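Local coordinates for IroE protein (Escherichia coli, PDB 2GZS), which hydrolyses the trilactone siderophore enterobactin and its C-glucosylated forms, favouring the iron-free molecules and tending to cut once to give linear trimers, at residues K6-Y11 / L58-L63; S172-R177 / I201-A206. One frame throughout, in Å; residues are numbered along the deposited sequence.

Interaction 1: residues K6-Y11 / L58-L63; sequences KGSVFY and LDDELL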
loop_
_atom_site.group_PDB
_atom_site.type_symbol
_atom_site.label_atom_id
_atom_site.label_comp_id
_atom_site.label_asym_id
_atom_site.label_seq_id
_atom_site.Cartn_x
_atom_site.Cartn_y
_atom_site.Cartn_z
ATOM N N LYS A 6 7.478 -8.103 -20.421
ATOM C CA LYS A 6 7.762 -9.485 -20.825
ATOM C C LYS A 6 6.537 -10.367 -20.796
ATOM O O LYS A 6 6.406 -11.236 -21.670
ATOM C CB LYS A 6 8.871 -10.031 -19.927
ATOM C CG LYS A 6 8.641 -11.441 -19.408
ATOM C CD LYS A 6 9.833 -11.876 -18.560
ATOM C CE LYS A 6 10.295 -13.272 -18.939
ATOM N NZ LYS A 6 11.270 -13.805 -17.931
ATOM N N GLY A 7 5.598 -10.181 -19.864
ATOM C CA GLY A 7 4.450 -11.107 -19.826
ATOM C C GLY A 7 4.689 -12.265 -18.888
ATOM O O GLY A 7 5.829 -12.560 -18.567
ATOM N N SER A 8 3.618 -12.887 -18.405
ATOM C CA SER A 8 3.706 -14.028 -17.519
ATOM C C SER A 8 2.623 -15.043 -17.880
ATOM O O SER A 8 1.505 -14.666 -18.315
ATOM C CB SER A 8 3.578 -13.642 -16.052
ATOM O OG SER A 8 3.458 -14.761 -15.225
ATOM N N VAL A 9 2.966 -16.334 -17.692
ATOM C CA VAL A 9 1.881 -17.263 -17.959
ATOM C C VAL A 9 0.797 -17.148 -16.925
ATOM O O VAL A 9 -0.328 -17.610 -17.075
ATOM C CB VAL A 9 2.424 -18.711 -17.999
ATOM C CG1 VAL A 9 3.187 -18.972 -19.256
ATOM C CG2 VAL A 9 3.335 -18.966 -16.782
ATOM N N PHE A 10 1.045 -16.535 -15.733
ATOM C CA PHE A 10 0.082 -16.518 -14.673
ATOM C C PHE A 10 -0.853 -15.281 -14.666
ATOM O O PHE A 10 -1.909 -15.330 -14.094
ATOM C CB PHE A 10 0.885 -16.542 -13.336
ATOM C CG PHE A 10 1.537 -17.926 -13.080
ATOM C CD1 PHE A 10 0.749 -18.989 -12.743
ATOM C CD2 PHE A 10 2.917 -18.014 -13.230
ATOM C CE1 PHE A 10 1.375 -20.226 -12.510
ATOM C CE2 PHE A 10 3.550 -19.234 -13.018
ATOM C CZ PHE A 10 2.742 -20.301 -12.705
ATOM N N TYR A 11 -0.380 -14.224 -15.311
ATOM C CA TYR A 11 -1.000 -12.892 -15.209
ATOM C C TYR A 11 -0.769 -12.122 -16.505
ATOM O O TYR A 11 0.200 -12.326 -17.210
ATOM C CB TYR A 11 -0.309 -12.056 -14.108
ATOM C CG TYR A 11 -0.809 -12.114 -12.714
ATOM C CD1 TYR A 11 -0.573 -13.216 -11.886
ATOM C CD2 TYR A 11 -1.566 -11.070 -12.155
ATOM C CE1 TYR A 11 -1.012 -13.357 -10.580
ATOM C CE2 TYR A 11 -2.009 -11.198 -10.842
ATOM C CZ TYR A 11 -1.743 -12.301 -10.041
ATOM O OH TYR A 11 -2.193 -12.415 -8.746
ATOM N N LEU A 58 8.657 -8.079 -9.002
ATOM C CA LEU A 58 7.615 -9.069 -9.212
ATOM C C LEU A 58 8.164 -10.181 -10.093
ATOM O O LEU A 58 8.844 -9.860 -11.061
ATOM C CB LEU A 58 6.398 -8.373 -9.806
ATOM C CG LEU A 58 5.099 -9.127 -9.872
ATOM C CD1 LEU A 58 4.631 -9.425 -8.441
ATOM C CD2 LEU A 58 4.000 -8.337 -10.624
ATOM N N ASP A 59 7.914 -11.429 -9.679
ATOM C CA ASP A 59 8.539 -12.506 -10.464
ATOM C C ASP A 59 7.525 -13.661 -10.532
ATOM O O ASP A 59 6.538 -13.683 -9.806
ATOM C CB ASP A 59 9.878 -12.968 -9.911
ATOM C CG ASP A 59 9.851 -13.431 -8.472
ATOM O OD1 ASP A 59 8.822 -13.895 -7.955
ATOM O OD2 ASP A 59 10.888 -13.301 -7.787
ATOM N N ASP A 60 7.884 -14.589 -11.449
ATOM C CA ASP A 60 6.930 -15.668 -11.694
ATOM C C ASP A 60 6.752 -16.547 -10.456
ATOM O O ASP A 60 5.641 -17.084 -10.334
ATOM C CB ASP A 60 7.364 -16.510 -12.910
ATOM C CG ASP A 60 6.833 -16.080 -14.260
ATOM O OD1 ASP A 60 5.882 -15.273 -14.359
ATOM O OD2 ASP A 60 7.384 -16.554 -15.295
ATOM N N GLU A 61 7.774 -16.752 -9.604
ATOM C CA GLU A 61 7.561 -17.623 -8.440
ATOM C C GLU A 61 6.481 -17.021 -7.535
ATOM O O GLU A 61 5.654 -17.744 -7.038
ATOM C CB GLU A 61 8.757 -17.886 -7.500
ATOM C CG GLU A 61 8.438 -18.677 -6.252
ATOM C CD GLU A 61 8.435 -18.187 -4.823
ATOM O OE1 GLU A 61 8.310 -16.959 -4.503
ATOM O OE2 GLU A 61 8.544 -19.088 -3.895
ATOM N N LEU A 62 6.454 -15.700 -7.289
ATOM C CA LEU A 62 5.389 -15.129 -6.501
ATOM C C LEU A 62 4.034 -15.269 -7.199
ATOM O O LEU A 62 3.099 -15.661 -6.544
ATOM C CB LEU A 62 5.699 -13.627 -6.214
ATOM C CG LEU A 62 4.587 -12.916 -5.406
ATOM C CD1 LEU A 62 4.367 -13.366 -4.003
ATOM C CD2 LEU A 62 4.937 -11.425 -5.400
ATOM N N LEU A 63 4.014 -14.978 -8.504
ATOM C CA LEU A 63 2.718 -15.116 -9.201
ATOM C C LEU A 63 2.158 -16.549 -9.171
ATOM O O LEU A 63 0.960 -16.629 -8.997
ATOM C CB LEU A 63 2.903 -14.587 -10.622
ATOM C CG LEU A 63 3.379 -13.106 -10.752
ATOM C CD1 LEU A 63 3.417 -12.693 -12.235
ATOM C CD2 LEU A 63 2.492 -12.162 -9.951
#
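The irregular chain at Ser8 to Phe10 runs beside the first turn of helix 60-66, with CA of Phe10 6.2 Å from CA of Leu63 and CA of Ser8 6.9 Å from CA of Asp60. An ST turn shapes this connection between helix 2-6 and strand 11-19: Ser8 OG accepts from Phe10 N at 3.0 Å, nearly straight at 166°. The same hydroxyl donates across the contact to Asp60 OD1 at 2.6 Å, meeting the carboxylate on its syn side but 27° out of its plane. OG can do both jobs because it stands anti to the backbone N (chi1 171°), beside its own carbonyl carbon, where it reaches both Asp60 OD1 and Phe10 N. With an alanine at this position, Asp60 OD1 is likely to lose its hydroxyl donor and Phe10 N the acceptor that closes the turn. Further along, Leu63 is the apolar partner of Ser8, Phe10 and Tyr11 alike. Its CB packs on Phe10 CB, its CD1 lies beside the Ser8 hydroxyl, and CD2 sits over one face of the Tyr11 ring, toward the rim, in a CH-pi contact. The Phe10 ring lays one face over the carbonyl carbon of Leu63, which lies toward the rim of the ring, and is steeply inclined to the Asp60 carboxylate. Ile3 of helix 2-6 also touches Leu63 and Asp60, and the Tyr11 hydroxyl reaches past the contact to hydrogen-bond Pro72 O. Asp59 starts the helix as its N-cap. Its OD1 takes the amide hydrogen of Leu62 nearly along the carboxylate C-O axis, with Leu62 N 3.1 Å from Asp59 OD1.

Interaction 2: residues S172-R177 / I201-A206; sequences SPSLGR and IMEGSA. With DFP (diisopropyl phosphonate), chain B.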
loop_
_atom_site.group_PDB
_atom_site.type_symbol
_atom_site.label_atom_id
_atom_site.label_comp_id
_atom_site.label_asym_id
_atom_site.label_seq_id
_atom_site.Cartn_x
_atom_site.Cartn_y
_atom_site.Cartn_z
ATOM N N SER A 172 6.951 -0.620 7.621
ATOM C CA SER A 172 8.012 0.281 8.130
ATOM C C SER A 172 7.596 1.748 8.357
ATOM O O SER A 172 8.419 2.606 7.997
ATOM C CB SER A 172 9.248 0.241 7.242
ATOM O OG SER A 172 9.687 -1.145 7.179
ATOM N N PRO A 173 6.415 2.023 8.879
ATOM C CA PRO A 173 6.084 3.447 9.116
ATOM C C PRO A 173 6.990 4.004 10.233
ATOM O O PRO A 173 7.125 5.259 10.266
ATOM C CB PRO A 173 4.610 3.413 9.520
ATOM C CG PRO A 173 4.422 2.051 10.132
ATOM C CD PRO A 173 5.310 1.145 9.350
ATOM N N SER A 174 7.552 3.154 11.044
ATOM C CA SER A 174 8.440 3.618 12.152
ATOM C C SER A 174 9.625 4.360 11.553
ATOM O O SER A 174 10.309 5.077 12.347
ATOM C CB SER A 174 8.936 2.454 13.013
ATOM O OG SER A 174 9.798 1.639 12.233
ATOM N N LEU A 175 9.974 4.307 10.297
ATOM C CA LEU A 175 11.081 5.047 9.693
ATOM C C LEU A 175 10.772 6.556 9.540
ATOM O O LEU A 175 11.716 7.330 9.259
ATOM C CB LEU A 175 11.445 4.447 8.323
ATOM C CG LEU A 175 11.824 2.962 8.390
ATOM C CD1 LEU A 175 12.113 2.460 6.980
ATOM C CD2 LEU A 175 13.032 2.819 9.337
ATOM N N GLY A 176 9.490 6.901 9.650
ATOM C CA GLY A 176 9.045 8.311 9.375
ATOM C C GLY A 176 9.085 9.202 10.603
ATOM O O GLY A 176 8.912 8.826 11.752
ATOM N N ARG A 177 9.427 10.504 10.324
ATOM C CA ARG A 177 9.441 11.426 11.473
ATOM C C ARG A 177 8.084 11.569 12.159
ATOM O O ARG A 177 7.967 11.776 13.369
ATOM C CB ARG A 177 9.809 12.814 10.948
ATOM C CG ARG A 177 11.191 12.961 10.356
ATOM C CD ARG A 177 11.346 14.476 10.043
ATOM N NE ARG A 177 11.486 15.188 11.322
ATOM C CZ ARG A 177 10.614 15.981 11.930
ATOM N NH1 ARG A 177 9.390 16.285 11.484
ATOM N NH2 ARG A 177 11.014 16.501 13.094
ATOM N N ILE A 201 0.112 -3.783 10.569
ATOM C CA ILE A 201 1.379 -3.068 10.695
ATOM C C ILE A 201 2.532 -4.052 10.529
ATOM O O ILE A 201 2.455 -5.153 11.105
ATOM C CB ILE A 201 1.478 -2.366 12.070
ATOM C CG1 ILE A 201 0.314 -1.374 12.239
ATOM C CG2 ILE A 201 2.820 -1.695 12.239
ATOM C CD1 ILE A 201 0.297 -0.721 13.621
HETATM N N MSE A 202 3.502 -3.706 9.707
HETATM C CA MSE A 202 4.535 -4.614 9.295
HETATM C C MSE A 202 5.858 -3.944 9.631
HETATM O O MSE A 202 6.105 -2.833 9.164
HETATM C CB MSE A 202 4.456 -4.917 7.799
HETATM C CG MSE A 202 3.004 -5.272 7.321
HETATM SE SE MSE A 202 2.850 -5.657 5.460
HETATM C CE MSE A 202 3.023 -7.553 5.603
ATOM N N GLU A 203 6.696 -4.608 10.433
ATOM C CA GLU A 203 7.959 -3.963 10.768
ATOM C C GLU A 203 9.073 -5.009 10.714
ATOM O O GLU A 203 8.783 -6.190 10.844
ATOM C CB GLU A 203 7.940 -3.350 12.197
ATOM C CG GLU A 203 7.037 -2.119 12.294
ATOM C CD GLU A 203 7.678 -0.852 11.789
ATOM O OE1 GLU A 203 8.907 -0.809 11.469
ATOM O OE2 GLU A 203 6.993 0.210 11.713
ATOM N N GLY A 204 10.300 -4.599 10.486
ATOM C CA GLY A 204 11.382 -5.590 10.390
ATOM C C GLY A 204 12.482 -4.828 11.132
ATOM O O GLY A 204 12.274 -4.870 12.323
ATOM N N SER A 205 13.291 -4.256 10.277
ATOM C CA SER A 205 14.368 -3.344 10.634
ATOM C C SER A 205 15.148 -4.067 11.725
ATOM O O SER A 205 16.020 -4.812 11.282
ATOM C CB SER A 205 13.823 -1.977 11.013
ATOM O OG SER A 205 13.173 -1.390 9.886
ATOM N N ALA A 206 14.766 -3.847 12.964
ATOM C CA ALA A 206 15.283 -4.557 14.130
ATOM C C ALA A 206 15.091 -6.057 13.965
ATOM O O ALA A 206 14.025 -6.637 14.152
ATOM C CB ALA A 206 14.606 -4.050 15.391
HETATM C C1 DFP B . 13.598 4.114 3.775
HETATM C C2 DFP B . 14.850 4.978 3.606
HETATM C C3 DFP B . 13.761 2.724 3.177
HETATM C "C1'" DFP B . 11.485 7.923 4.986
HETATM C "C2'" DFP B . 10.644 7.625 6.193
HETATM C "C3'" DFP B . 12.690 8.806 5.456
HETATM P P DFP B . 11.395 5.659 3.588
HETATM O O1P DFP B . 12.570 4.813 3.003
HETATM O O2P DFP B . 12.077 6.732 4.525
HETATM O O3P DFP B . 10.524 6.290 2.514
HETATM O O HOH W 1 10.724 -1.749 9.635
#
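Glu203 turns its carboxylate onto the short 3-10 turn 173-175, and Ser174 grips both oxygens. Ser174 OG donates to OE1 of Glu203 at 2.7 Å, from the syn side but 33° out of the carboxylate plane, while Ser174 N gives its hydrogen to the syn lone pair of Glu203 OE2 at 3.1 Å. Pro173 crowds the second oxygen, its CD lying 3.0 Å from Glu203 OE2. The glutamate reaches back to the turn because its chain folds at chi2 (-81°). A water donates to Glu203 OE1, accepts from Gly204 N and hydrogen-bonds the hydroxyls of Ser172 and Ser205, although Ser205 is poorly ordered. Next to it, Ser172 N hydrogen-bonds Met202 O at 2.8 Å, carrying the pairing of strands 167-171 and 198-203 into the loop.

The turn and the glycine after it bring Leu175 and Gly176 to the bound diisopropyl phosphonate: Leu175 CD1 lies 3.9 Å from C1 of the ligand, and Gly176 CA packs on C2'. Leu175 also touches the active-site residues Ser149 and His247, so the turn forms part of the wall of the alpha/beta-hydrolase catalytic pocket. Helix 219-232 meets Ser174 through Val219 and Glu203 through Ile223; Met250 of helix 247-262 touches Ser172 and Met202, and strand 237-241 pairs with strand 198-203.

Interaction 1 comes first along the chain and closes before interaction 2 opens; their centres lie 28 Å apart, and the nearest atoms are about 11 Å from each other, without touching. Both border the one mixed sheet. Interaction 1 sits where the chain enters outermost strand 11-19, joining that end to helix 60-66, whereas interaction 2 lies across the C-terminal ends of the parallel strands 167-171 and 198-203 near the other side of the sheet. Helix 247-262 spans the two regions, touching Leu62 at one and Ser172 and Met202 at the other. Interaction 2 lines the catalytic pocket; interaction 1 is structural packing away from it.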